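Local structure of VWFA domain-containing protein (Bacteroides thetaiotaomicron, 3IBS) at residues G11-I16 against L66-D71; A26-P31 against V147-G152; G127-A132 against A185-G190; S143-G148 against K203-E208. The protein is of unknown function, but binds magnesium through a von Willebrand factor type A domain, the part present here of a longer, probably membrane-anchored protein. All blocks are in the same frame, centred on the assembly; numbering follows the deposited sequence. Where two conformers were deposited one is given.

Overall arrangement
All four contacts belong to one von Willebrand factor type A domain, a mixed sheet with helices on both faces. Along the chain, interaction 1 closes before interactions 3 and 4 open, interaction 2 crosses interactions 1 and 3, and it ends on Val-147 and Gly-148, where interaction 4 begins. Interactions 1 and 4 reach the same sheet, their centres about 17 Å apart. Interactions 3 and 4 touch, yet engage helices on opposite faces of strand 140-147. Interactions 1 and 2 lie on opposite sides of the chain's centre, about 28 Å apart between centres; interaction 2 alone joins loops near the magnesium-binding end, while the others pack the body of the domain.

Interaction 1 (G11-I16 against L66-D71); sequences GVEVII and LPITSD
The delta methyl of Ile-68 presses on the side of Glu-13, and this one methyl makes nearly the whole contact. Ile-68 CD1 lies 3.6 Å from Glu-13 CB, and 3.9 Å separates that same Ile-68 CD1 from Glu-13 CG, so the aliphatic part of an acidic residue serves here as an apolar surface. The two side chains meet at about a right angle. Two residues along the strand, Ile-15 adds a looser touch, its CG1 standing 4.2 Å from Ile-68 CD1. What carries the methyl across is the trans setting of Ile-68 (chi1 -173°), which sends CG1 directly away from the backbone N. The charged end of Glu-13 is engaged elsewhere: OE1 forms a salt bridge with Arg-113 and OE2 a hydrogen bond with Thr-106, which would tend to hold the whole extended chain in place beneath the isoleucine.

The arrangement illustrates how an edge strand of an alpha/beta sheet is tied to its core. Strand 52-58 runs between strands 13-19 and 62-69, and Ile-68, leaning on Lys-52, reaches past it to the next strand but one. Beyond Ile-68 the character changes. After Thr-69 the chain leaves the strand, Ser-70 is exposed, and the turn is shaped by local polar bonds. Thr-69 OG1 accepts a hydrogen bond of 3.0 Å from Asp-71 N, closing an ST turn, and Asp-71 then N-caps helix 72-80 while its OD2 bonds to the hydroxyl of Ser-74.

Interaction 2 (A26-P31 against V147-G152); sequences AQDVQP and VGMPEG
The carboxylate of Asp-28 offers one face to Gly-148 and Met-149: Gly-148 CA, Met-149 N and the Met-149 side chain all lie on the same side of its plane. Gly-148 CA rests over that face, 3.5 Å from Asp-28 OD2 and 3.8 Å from Asp-28 OD1. Met-149 N donates to Asp-28 OD2 over 2.7 Å; the bond is fairly straight at 161° but arrives 53° out of the carboxylate plane. OD2 also receives a salt bridge from Arg-33, so a buried acid oxygen is held by two donors and its negative charge is probably stabilised.

In the von Willebrand factor type A fold these two loops lie at the end of the sheet that carries the metal site: segment 26-31 follows the magnesium-binding serines Ser-21 and Ser-23, and Gly-148 lies about 6 Å, side chain to side chain, from Asp-120, seen to bind magnesium in this protein though not in this chain. Met-149, a selenomethionine modelled in two conformers, tentatively extends alongside Asp-28. Separately, the gamma methyls of Val-29 and Val-147 touch, crossing at about a right angle, but this is doubtful since Val-147 has a second conformer. Further out, Arg-165 of the second subunit hydrogen-bonds the carbonyl oxygens of Glu-151 and Gly-152.

Interaction 3 (G127-A132 against A185-G190); sequences GAVEAA and AKDGKG
Close helix-to-helix packing, with small residues at the point of nearest approach, joins the start of helix 128-136 to the end of helix 178-187 on one side of the central sheet. Ala-132 and Gly-188 bring their backbones together, with only 4.5 Å between Ala-132 CA and Gly-188 CA. The methyl of Ala-132 points at the glycine, its CB 3.9 Å from Gly-188 CA, and the absence of a side chain at Gly-188 lets the two backbones come this close. Gly-188 CA also directs a C-H at Ala-132 O over 3.6 Å, with 150° at the hydrogen, a weak polar supplement to the packing.

A Schellman motif shapes the chain at this point. Gly-190 N bonds back to Ala-185 O and Lys-189 N to Lys-186 O, while Lys-189 takes a positive phi of 64°, so the helix ends just where its partner passes. Nearer the solvent, Val-129 and Asp-187 come together. Val-129 CG1 faces the Asp-187 carboxylate, but the modelled approach is too short to be taken literally and remains doubtful.

Ile-184 continues the interface one turn back, touching Ala-128, Val-129 and Ala-132. Helix 94-102 packs on Ala-131 and Ala-132 as well, placing helix 128-136 between two helices, and a backbone hydrogen bond between Gly-188 and Val-142 fastens the helix end to strand 140-147.

Interaction 4 (S143-G148 against K203-E208); sequences SVLGVG and KAISQE
The hydroxyl of Ser-143 sits between a polar and an apolar neighbour: OG accepts a hydrogen bond from the backbone N of Ile-191 on the adjoining strand, and Ile-205 CD1 lies against the same OG at 3.8 Å. With chi1 at -69°, OG is placed anti to the carbonyl carbon, and the bond to Ile-191 satisfies this buried oxygen. The methylene is as much a part of the contact, since Ser-143 CB stands 3.7 Å from Ile-205 CD1. Glu-208, three residues after Ile-205, approaches Ser-143 OG only loosely with its CG.

Two residues along the strand, Leu-145 points to the same face and meets the isoleucine from a second direction, roughly at a right angle to the serine. Leu-145 CD1 is 4.0 Å from Ile-205 CD1 and 4.1 Å from Ile-205 CG1. The isoleucine tip touches both residues, brought there by a trans chi1 of -161° that extends CG1 from the helix towards the sheet. One helix side chain thus serves two residues, Ser-143 and Leu-145, on the same face of the strand. The helix segment runs almost exactly antiparallel to the strand, at 175°, with 10.4 Å between the axes, a separation usual for a helix lying on a sheet in an alpha/beta sandwich.

Ile-205 also touches Ile-116 of strand 113-119 and Leu-44 of helix 33-46, while Leu-145 reaches Val-193 and Val-195 of strand 191-195. Between them, Val-144 faces away, onto helix 178-187, so strand 140-147 is buried between helix layers on both faces of the sheet.

Interaction 1 (G11-I16 against L66-D71)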
loop_
_atom_site.group_PDB
_atom_site.type_symbol
_atom_site.label_atom_id
_atom_site.label_comp_id
_atom_site.label_asym_id
_atom_site.label_seq_id
_atom_site.Cartn_x
_atom_site.Cartn_y
_atom_site.Cartn_z
ATOM N N GLY A 11 -13.775 -39.931 -14.920
ATOM C CA GLY A 11 -13.599 -38.490 -15.144
ATOM C C GLY A 11 -14.536 -37.625 -14.312
ATOM O O GLY A 11 -15.670 -38.012 -14.042
ATOM N N VAL A 12 -14.063 -36.450 -13.898
ATOM C CA VAL A 12 -14.919 -35.503 -13.193
ATOM C C VAL A 12 -15.081 -34.213 -13.991
ATOM O O VAL A 12 -14.403 -34.018 -15.000
ATOM C CB VAL A 12 -14.430 -35.205 -11.745
ATOM C CG1 VAL A 12 -14.410 -36.489 -10.943
ATOM C CG2 VAL A 12 -13.059 -34.550 -11.733
ATOM N N GLU A 13 -16.011 -33.375 -13.542
ATOM C CA GLU A 13 -16.257 -32.078 -14.118
ATOM C C GLU A 13 -15.990 -31.019 -13.046
ATOM O O GLU A 13 -16.539 -31.083 -11.928
ATOM C CB GLU A 13 -17.681 -31.995 -14.652
ATOM C CG GLU A 13 -17.961 -33.020 -15.782
ATOM C CD GLU A 13 -19.382 -32.981 -16.355
ATOM O OE1 GLU A 13 -20.235 -32.166 -15.925
ATOM O OE2 GLU A 13 -19.645 -33.809 -17.263
ATOM N N VAL A 14 -15.125 -30.064 -13.385
ATOM C CA VAL A 14 -14.692 -29.039 -12.436
ATOM C C VAL A 14 -14.958 -27.656 -13.047
ATOM O O VAL A 14 -14.475 -27.346 -14.150
ATOM C CB VAL A 14 -13.177 -29.194 -12.090
ATOM C CG1 VAL A 14 -12.694 -28.025 -11.213
ATOM C CG2 VAL A 14 -12.905 -30.513 -11.385
ATOM N N ILE A 15 -15.753 -26.844 -12.358
ATOM C CA ILE A 15 -15.945 -25.474 -12.795
ATOM C C ILE A 15 -15.351 -24.501 -11.792
ATOM O O ILE A 15 -15.668 -24.539 -10.604
ATOM C CB ILE A 15 -17.432 -25.163 -13.095
ATOM C CG1 ILE A 15 -17.874 -25.990 -14.323
ATOM C CG2 ILE A 15 -17.610 -23.678 -13.396
ATOM C CD1 ILE A 15 -19.375 -25.955 -14.590
ATOM N N ILE A 16 -14.461 -23.635 -12.268
ATOM C CA ILE A 16 -13.843 -22.656 -11.379
ATOM C C ILE A 16 -14.600 -21.339 -11.471
ATOM O O ILE A 16 -14.884 -20.865 -12.566
ATOM C CB ILE A 16 -12.373 -22.431 -11.755
ATOM C CG1 ILE A 16 -11.613 -23.741 -11.499
ATOM C CG2 ILE A 16 -11.759 -21.252 -10.901
ATOM C CD1 ILE A 16 -10.715 -24.090 -12.580
ATOM N N LEU A 66 -15.091 -19.840 -19.817
ATOM C CA LEU A 66 -14.734 -21.057 -20.538
ATOM C C LEU A 66 -15.834 -22.104 -20.340
ATOM O O LEU A 66 -16.069 -22.541 -19.222
ATOM C CB LEU A 66 -13.381 -21.586 -20.051
ATOM C CG LEU A 66 -12.897 -22.922 -20.633
ATOM C CD1 LEU A 66 -12.334 -22.737 -22.069
ATOM C CD2 LEU A 66 -11.872 -23.553 -19.710
ATOM N N PRO A 67 -16.525 -22.498 -21.431
ATOM C CA PRO A 67 -17.508 -23.582 -21.350
ATOM C C PRO A 67 -16.775 -24.872 -21.066
ATOM O O PRO A 67 -15.596 -25.030 -21.456
ATOM C CB PRO A 67 -18.161 -23.600 -22.757
ATOM C CG PRO A 67 -17.899 -22.210 -23.303
ATOM C CD PRO A 67 -16.491 -21.894 -22.777
ATOM N N ILE A 68 -17.448 -25.758 -20.334
ATOM C CA ILE A 68 -16.854 -26.997 -19.857
ATOM C C ILE A 68 -16.227 -27.786 -21.015
ATOM O O ILE A 68 -16.875 -28.019 -22.041
ATOM C CB ILE A 68 -17.898 -27.834 -19.065
ATOM C CG1 ILE A 68 -17.226 -29.040 -18.416
ATOM C CG2 ILE A 68 -19.085 -28.276 -19.955
ATOM C CD1 ILE A 68 -17.674 -29.300 -16.974
ATOM N N THR A 69 -14.967 -28.180 -20.856
ATOM C CA THR A 69 -14.199 -28.723 -21.977
ATOM C C THR A 69 -13.089 -29.652 -21.490
ATOM O O THR A 69 -12.587 -29.510 -20.368
ATOM C CB THR A 69 -13.603 -27.578 -22.881
ATOM O OG1 THR A 69 -13.012 -28.132 -24.078
ATOM C CG2 THR A 69 -12.552 -26.704 -22.108
ATOM N N SER A 70 -12.704 -30.596 -22.345
ATOM C CA SER A 70 -11.542 -31.430 -22.090
ATOM C C SER A 70 -10.301 -30.832 -22.775
ATOM O O SER A 70 -9.215 -31.395 -22.703
ATOM C CB SER A 70 -11.802 -32.884 -22.575
ATOM O OG SER A 70 -12.135 -32.895 -23.956
ATOM N N ASP A 71 -10.468 -29.681 -23.433
ATOM C CA ASP A 71 -9.375 -29.061 -24.186
ATOM C C ASP A 71 -8.520 -28.199 -23.239
ATOM O O ASP A 71 -8.818 -27.003 -23.039
ATOM C CB ASP A 71 -9.931 -28.204 -25.329
ATOM C CG ASP A 71 -8.836 -27.583 -26.199
ATOM O OD1 ASP A 71 -7.639 -27.683 -25.849
ATOM O OD2 ASP A 71 -9.184 -26.975 -27.248
#

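Interaction 2 (A26-P31 against V147-G152)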
loop_
_atom_site.group_PDB
_atom_site.type_symbol
_atom_site.label_atom_id
_atom_site.label_comp_id
_atom_site.label_asym_id
_atom_site.label_seq_id
_atom_site.Cartn_x
_atom_site.Cartn_y
_atom_site.Cartn_z
ATOM N N ALA A 26 -5.118 -6.536 -5.230
ATOM C CA ALA A 26 -4.245 -6.392 -4.054
ATOM C C ALA A 26 -3.054 -7.354 -4.189
ATOM O O ALA A 26 -3.187 -8.441 -4.778
ATOM C CB ALA A 26 -4.986 -6.658 -2.782
ATOM N N GLN A 27 -1.911 -6.942 -3.645
ATOM C CA GLN A 27 -0.649 -7.671 -3.814
ATOM C C GLN A 27 -0.098 -8.237 -2.494
ATOM O O GLN A 27 1.127 -8.279 -2.280
ATOM C CB GLN A 27 0.392 -6.797 -4.560
ATOM C CG GLN A 27 -0.050 -6.460 -6.005
ATOM C CD GLN A 27 1.013 -5.702 -6.832
ATOM O OE1 GLN A 27 2.134 -5.509 -6.390
ATOM N NE2 GLN A 27 0.640 -5.274 -8.036
ATOM N N ASP A 28 -1.012 -8.666 -1.621
ATOM C CA ASP A 28 -0.673 -9.352 -0.359
ATOM C C ASP A 28 -0.423 -10.852 -0.532
ATOM O O ASP A 28 -0.035 -11.548 0.408
ATOM C CB ASP A 28 -1.731 -9.092 0.741
ATOM C CG ASP A 28 -3.152 -9.438 0.315
ATOM O OD1 ASP A 28 -3.429 -9.688 -0.884
ATOM O OD2 ASP A 28 -4.019 -9.427 1.211
ATOM N N VAL A 29 -0.666 -11.348 -1.734
ATOM C CA VAL A 29 -0.141 -12.641 -2.151
ATOM C C VAL A 29 0.472 -12.376 -3.527
ATOM O O VAL A 29 -0.023 -11.529 -4.269
ATOM C CB VAL A 29 -1.225 -13.763 -2.133
ATOM C CG1 VAL A 29 -2.295 -13.508 -3.147
ATOM C CG2 VAL A 29 -0.597 -15.153 -2.372
ATOM N N GLN A 30 1.576 -13.050 -3.834
ATOM C CA GLN A 30 2.398 -12.706 -4.991
ATOM C C GLN A 30 2.017 -13.464 -6.262
ATOM O O GLN A 30 1.713 -14.642 -6.186
ATOM C CB GLN A 30 3.859 -12.977 -4.661
ATOM C CG GLN A 30 4.350 -12.115 -3.527
ATOM C CD GLN A 30 4.278 -10.648 -3.888
ATOM O OE1 GLN A 30 4.959 -10.190 -4.818
ATOM N NE2 GLN A 30 3.445 -9.906 -3.176
ATOM N N PRO A 31 2.025 -12.785 -7.429
ATOM C CA PRO A 31 2.233 -11.344 -7.654
ATOM C C PRO A 31 1.022 -10.464 -7.301
ATOM O O PRO A 31 1.190 -9.272 -7.040
ATOM C CB PRO A 31 2.514 -11.245 -9.167
ATOM C CG PRO A 31 2.695 -12.648 -9.649
ATOM C CD PRO A 31 1.960 -13.530 -8.699
ATOM N N VAL A 147 -8.237 -16.139 -0.940
ATOM C CA VAL A 147 -6.990 -15.474 -1.275
ATOM C C VAL A 147 -6.902 -14.157 -0.527
ATOM O O VAL A 147 -7.886 -13.425 -0.427
ATOM C CB VAL A 147 -6.885 -15.191 -2.798
ATOM C CG1 VAL A 147 -5.435 -15.257 -3.260
ATOM C CG2 VAL A 147 -7.722 -16.164 -3.566
ATOM N N GLY A 148 -5.716 -13.856 -0.009
ATOM C CA GLY A 148 -5.443 -12.561 0.585
ATOM C C GLY A 148 -5.214 -12.659 2.078
ATOM O O GLY A 148 -5.327 -13.738 2.649
HETATM N N MSE A 149 -4.858 -11.545 2.712
HETATM C CA MSE A 149 -4.626 -11.546 4.148
HETATM C C MSE A 149 -5.877 -11.004 4.849
HETATM O O MSE A 149 -6.408 -9.965 4.453
HETATM C CB MSE A 149 -3.397 -10.694 4.516
HETATM C CG MSE A 149 -2.027 -11.162 3.986
HETATM SE SE MSE A 149 -0.686 -9.747 4.328
HETATM C CE MSE A 149 0.865 -10.458 3.358
ATOM N N PRO A 150 -6.342 -11.714 5.879
ATOM C CA PRO A 150 -7.438 -11.238 6.750
ATOM C C PRO A 150 -7.150 -9.843 7.350
ATOM O O PRO A 150 -8.082 -9.066 7.575
ATOM C CB PRO A 150 -7.473 -12.283 7.884
ATOM C CG PRO A 150 -6.831 -13.506 7.299
ATOM C CD PRO A 150 -5.811 -13.020 6.325
ATOM N N GLU A 151 -5.864 -9.546 7.583
ATOM C CA GLU A 151 -5.402 -8.295 8.183
ATOM C C GLU A 151 -5.456 -7.087 7.218
ATOM O O GLU A 151 -5.296 -5.952 7.660
ATOM C CB GLU A 151 -3.969 -8.450 8.765
ATOM C CG GLU A 151 -3.716 -9.688 9.693
ATOM C CD GLU A 151 -3.486 -11.032 8.946
ATOM O OE1 GLU A 151 -3.415 -11.069 7.700
ATOM O OE2 GLU A 151 -3.380 -12.082 9.621
ATOM N N GLY A 152 -5.669 -7.319 5.916
ATOM C CA GLY A 152 -5.961 -6.225 4.987
ATOM C C GLY A 152 -4.793 -5.755 4.116
ATOM O O GLY A 152 -3.627 -5.774 4.535
#

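Interaction 3 (G127-A132 against A185-G190)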
loop_
_atom_site.group_PDB
_atom_site.type_symbol
_atom_site.label_atom_id
_atom_site.label_comp_id
_atom_site.label_asym_id
_atom_site.label_seq_id
_atom_site.Cartn_x
_atom_site.Cartn_y
_atom_site.Cartn_z
ATOM N N GLY A 127 -26.705 -14.826 -0.373
ATOM C CA GLY A 127 -27.084 -15.725 -1.447
ATOM C C GLY A 127 -26.081 -16.859 -1.658
ATOM O O GLY A 127 -26.461 -17.960 -2.067
ATOM N N ALA A 128 -24.803 -16.609 -1.383
ATOM C CA ALA A 128 -23.761 -17.608 -1.667
ATOM C C ALA A 128 -23.964 -18.927 -0.923
ATOM O O ALA A 128 -23.784 -19.994 -1.497
ATOM C CB ALA A 128 -22.365 -17.053 -1.380
ATOM N N VAL A 129 -24.310 -18.850 0.353
ATOM C CA VAL A 129 -24.443 -20.045 1.175
ATOM C C VAL A 129 -25.663 -20.898 0.725
ATOM O O VAL A 129 -25.577 -22.135 0.650
ATOM C CB VAL A 129 -24.513 -19.649 2.686
ATOM C CG1 VAL A 129 -24.928 -20.788 3.520
ATOM C CG2 VAL A 129 -23.148 -19.067 3.163
ATOM N N GLU A 130 -26.781 -20.226 0.414
ATOM C CA GLU A 130 -27.964 -20.876 -0.149
ATOM C C GLU A 130 -27.635 -21.504 -1.504
ATOM O O GLU A 130 -28.006 -22.647 -1.780
ATOM C CB GLU A 130 -29.089 -19.854 -0.331
ATOM C CG GLU A 130 -29.534 -19.122 0.981
ATOM C CD GLU A 130 -28.891 -17.723 1.194
ATOM O OE1 GLU A 130 -27.616 -17.565 1.116
ATOM O OE2 GLU A 130 -29.695 -16.780 1.464
ATOM N N ALA A 131 -26.931 -20.751 -2.351
ATOM C CA ALA A 131 -26.502 -21.260 -3.643
ATOM C C ALA A 131 -25.634 -22.519 -3.495
ATOM O O ALA A 131 -25.797 -23.490 -4.251
ATOM C CB ALA A 131 -25.757 -20.181 -4.419
ATOM N N ALA A 132 -24.721 -22.504 -2.527
ATOM C CA ALA A 132 -23.812 -23.641 -2.310
ATOM C C ALA A 132 -24.561 -24.868 -1.794
ATOM O O ALA A 132 -24.260 -26.000 -2.181
ATOM C CB ALA A 132 -22.677 -23.271 -1.346
ATOM N N ALA A 185 -18.098 -23.140 1.848
ATOM C CA ALA A 185 -17.510 -24.462 1.619
ATOM C C ALA A 185 -18.175 -25.537 2.472
ATOM O O ALA A 185 -18.366 -26.675 2.016
ATOM C CB ALA A 185 -16.023 -24.436 1.881
ATOM N N LYS A 186 -18.482 -25.202 3.729
ATOM C CA LYS A 186 -19.149 -26.167 4.604
ATOM C C LYS A 186 -20.506 -26.631 4.042
ATOM O O LYS A 186 -20.743 -27.834 3.870
ATOM C CB LYS A 186 -19.316 -25.640 6.031
ATOM C CG LYS A 186 -19.830 -26.759 6.995
ATOM C CD LYS A 186 -19.767 -26.329 8.429
ATOM C CE LYS A 186 -20.330 -27.402 9.355
ATOM N NZ LYS A 186 -20.411 -26.912 10.756
ATOM N N ASP A 187 -21.382 -25.671 3.756
ATOM C CA ASP A 187 -22.709 -25.965 3.245
ATOM C C ASP A 187 -22.660 -26.537 1.830
ATOM O O ASP A 187 -23.562 -27.262 1.423
ATOM C CB ASP A 187 -23.585 -24.718 3.299
ATOM C CG ASP A 187 -23.950 -24.314 4.735
ATOM O OD1 ASP A 187 -23.395 -24.877 5.718
ATOM O OD2 ASP A 187 -24.801 -23.423 4.874
ATOM N N GLY A 188 -21.592 -26.207 1.097
ATOM C CA GLY A 188 -21.359 -26.751 -0.229
ATOM C C GLY A 188 -20.698 -28.121 -0.228
ATOM O O GLY A 188 -20.493 -28.703 -1.294
ATOM N N LYS A 189 -20.346 -28.624 0.958
ATOM C CA LYS A 189 -19.770 -29.966 1.115
ATOM C C LYS A 189 -18.402 -30.126 0.435
ATOM O O LYS A 189 -18.006 -31.227 0.040
ATOM C CB LYS A 189 -20.756 -31.054 0.639
ATOM C CG LYS A 189 -22.119 -31.045 1.351
ATOM C CD LYS A 189 -22.027 -31.631 2.748
ATOM C CE LYS A 189 -23.409 -31.848 3.389
ATOM N NZ LYS A 189 -23.996 -30.549 3.878
ATOM N N GLY A 190 -17.668 -29.019 0.313
ATOM C CA GLY A 190 -16.322 -29.062 -0.216
ATOM C C GLY A 190 -15.336 -28.705 0.871
ATOM O O GLY A 190 -15.614 -28.881 2.058
#

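Interaction 4 (S143-G148 against K203-E208)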
loop_
_atom_site.group_PDB
_atom_site.type_symbol
_atom_site.label_atom_id
_atom_site.label_comp_id
_atom_site.label_asym_id
_atom_site.label_seq_id
_atom_site.Cartn_x
_atom_site.Cartn_y
_atom_site.Cartn_z
ATOM N N SER A 143 -16.193 -26.007 -3.206
ATOM C CA SER A 143 -15.005 -25.650 -2.420
ATOM C C SER A 143 -14.653 -24.183 -2.593
ATOM O O SER A 143 -15.031 -23.571 -3.592
ATOM C CB SER A 143 -13.781 -26.517 -2.788
ATOM O OG SER A 143 -13.972 -27.855 -2.358
ATOM N N VAL A 144 -13.929 -23.627 -1.610
ATOM C CA VAL A 144 -13.532 -22.209 -1.644
ATOM C C VAL A 144 -12.053 -22.065 -1.281
ATOM O O VAL A 144 -11.596 -22.590 -0.253
ATOM C CB VAL A 144 -14.380 -21.326 -0.683
ATOM C CG1 VAL A 144 -14.004 -19.848 -0.809
ATOM C CG2 VAL A 144 -15.878 -21.507 -0.942
ATOM N N LEU A 145 -11.325 -21.368 -2.149
ATOM C CA LEU A 145 -9.934 -21.029 -1.949
ATOM C C LEU A 145 -9.914 -19.557 -1.642
ATOM O O LEU A 145 -10.297 -18.717 -2.479
ATOM C CB LEU A 145 -9.125 -21.338 -3.213
ATOM C CG LEU A 145 -8.703 -22.785 -3.522
ATOM C CD1 LEU A 145 -9.717 -23.840 -3.156
ATOM C CD2 LEU A 145 -8.237 -22.954 -4.997
ATOM N N GLY A 146 -9.514 -19.241 -0.415
ATOM C CA GLY A 146 -9.593 -17.870 0.067
ATOM C C GLY A 146 -8.245 -17.229 -0.182
ATOM O O GLY A 146 -7.233 -17.721 0.298
ATOM N N VAL A 147 -8.237 -16.139 -0.940
ATOM C CA VAL A 147 -6.990 -15.474 -1.275
ATOM C C VAL A 147 -6.902 -14.157 -0.527
ATOM O O VAL A 147 -7.886 -13.425 -0.427
ATOM C CB VAL A 147 -6.885 -15.191 -2.798
ATOM C CG1 VAL A 147 -5.435 -15.257 -3.260
ATOM C CG2 VAL A 147 -7.722 -16.164 -3.566
ATOM N N GLY A 148 -5.716 -13.856 -0.009
ATOM C CA GLY A 148 -5.443 -12.561 0.585
ATOM C C GLY A 148 -5.214 -12.659 2.078
ATOM O O GLY A 148 -5.327 -13.738 2.649
ATOM N N LYS A 203 -2.276 -27.914 -4.107
ATOM C CA LYS A 203 -2.142 -29.335 -3.868
ATOM C C LYS A 203 -3.312 -29.876 -3.051
ATOM O O LYS A 203 -3.775 -30.979 -3.308
ATOM C CB LYS A 203 -0.815 -29.647 -3.200
ATOM C CG LYS A 203 0.372 -29.616 -4.154
ATOM C CD LYS A 203 1.620 -30.010 -3.420
ATOM C CE LYS A 203 1.851 -29.063 -2.252
ATOM N NZ LYS A 203 2.499 -29.757 -1.119
ATOM N N ALA A 204 -3.790 -29.096 -2.082
ATOM C CA ALA A 204 -4.970 -29.484 -1.329
ATOM C C ALA A 204 -6.185 -29.659 -2.251
ATOM O O ALA A 204 -6.887 -30.663 -2.161
ATOM C CB ALA A 204 -5.265 -28.497 -0.202
ATOM N N ILE A 205 -6.426 -28.702 -3.143
ATOM C CA ILE A 205 -7.594 -28.773 -3.995
ATOM C C ILE A 205 -7.444 -29.886 -5.036
ATOM O O ILE A 205 -8.389 -30.626 -5.270
ATOM C CB ILE A 205 -7.992 -27.382 -4.613
ATOM C CG1 ILE A 205 -9.449 -27.390 -5.112
ATOM C CG2 ILE A 205 -7.058 -26.972 -5.733
ATOM C CD1 ILE A 205 -10.498 -27.698 -4.010
ATOM N N SER A 206 -6.255 -30.045 -5.620
ATOM C CA SER A 206 -6.041 -31.140 -6.570
ATOM C C SER A 206 -6.224 -32.509 -5.896
ATOM O O SER A 206 -6.683 -33.465 -6.530
ATOM C CB SER A 206 -4.672 -31.039 -7.256
ATOM O OG SER A 206 -4.658 -29.981 -8.217
ATOM N N GLN A 207 -5.879 -32.586 -4.612
ATOM C CA GLN A 207 -6.075 -33.791 -3.826
ATOM C C GLN A 207 -7.558 -34.076 -3.668
ATOM O O GLN A 207 -7.990 -35.216 -3.813
ATOM C CB GLN A 207 -5.398 -33.654 -2.448
ATOM C CG GLN A 207 -5.724 -34.766 -1.434
ATOM C CD GLN A 207 -5.461 -36.166 -1.982
ATOM O OE1 GLN A 207 -6.337 -37.045 -1.941
ATOM N NE2 GLN A 207 -4.256 -36.378 -2.514
ATOM N N GLU A 208 -8.324 -33.029 -3.365
ATOM C CA GLU A 208 -9.775 -33.133 -3.199
ATOM C C GLU A 208 -10.434 -33.598 -4.496
ATOM O O GLU A 208 -11.313 -34.467 -4.480
ATOM C CB GLU A 208 -10.351 -31.789 -2.736
ATOM C CG GLU A 208 -11.869 -31.720 -2.682
ATOM C CD GLU A 208 -12.488 -32.621 -1.616
ATOM O OE1 GLU A 208 -11.757 -33.092 -0.714
ATOM O OE2 GLU A 208 -13.719 -32.851 -1.680
#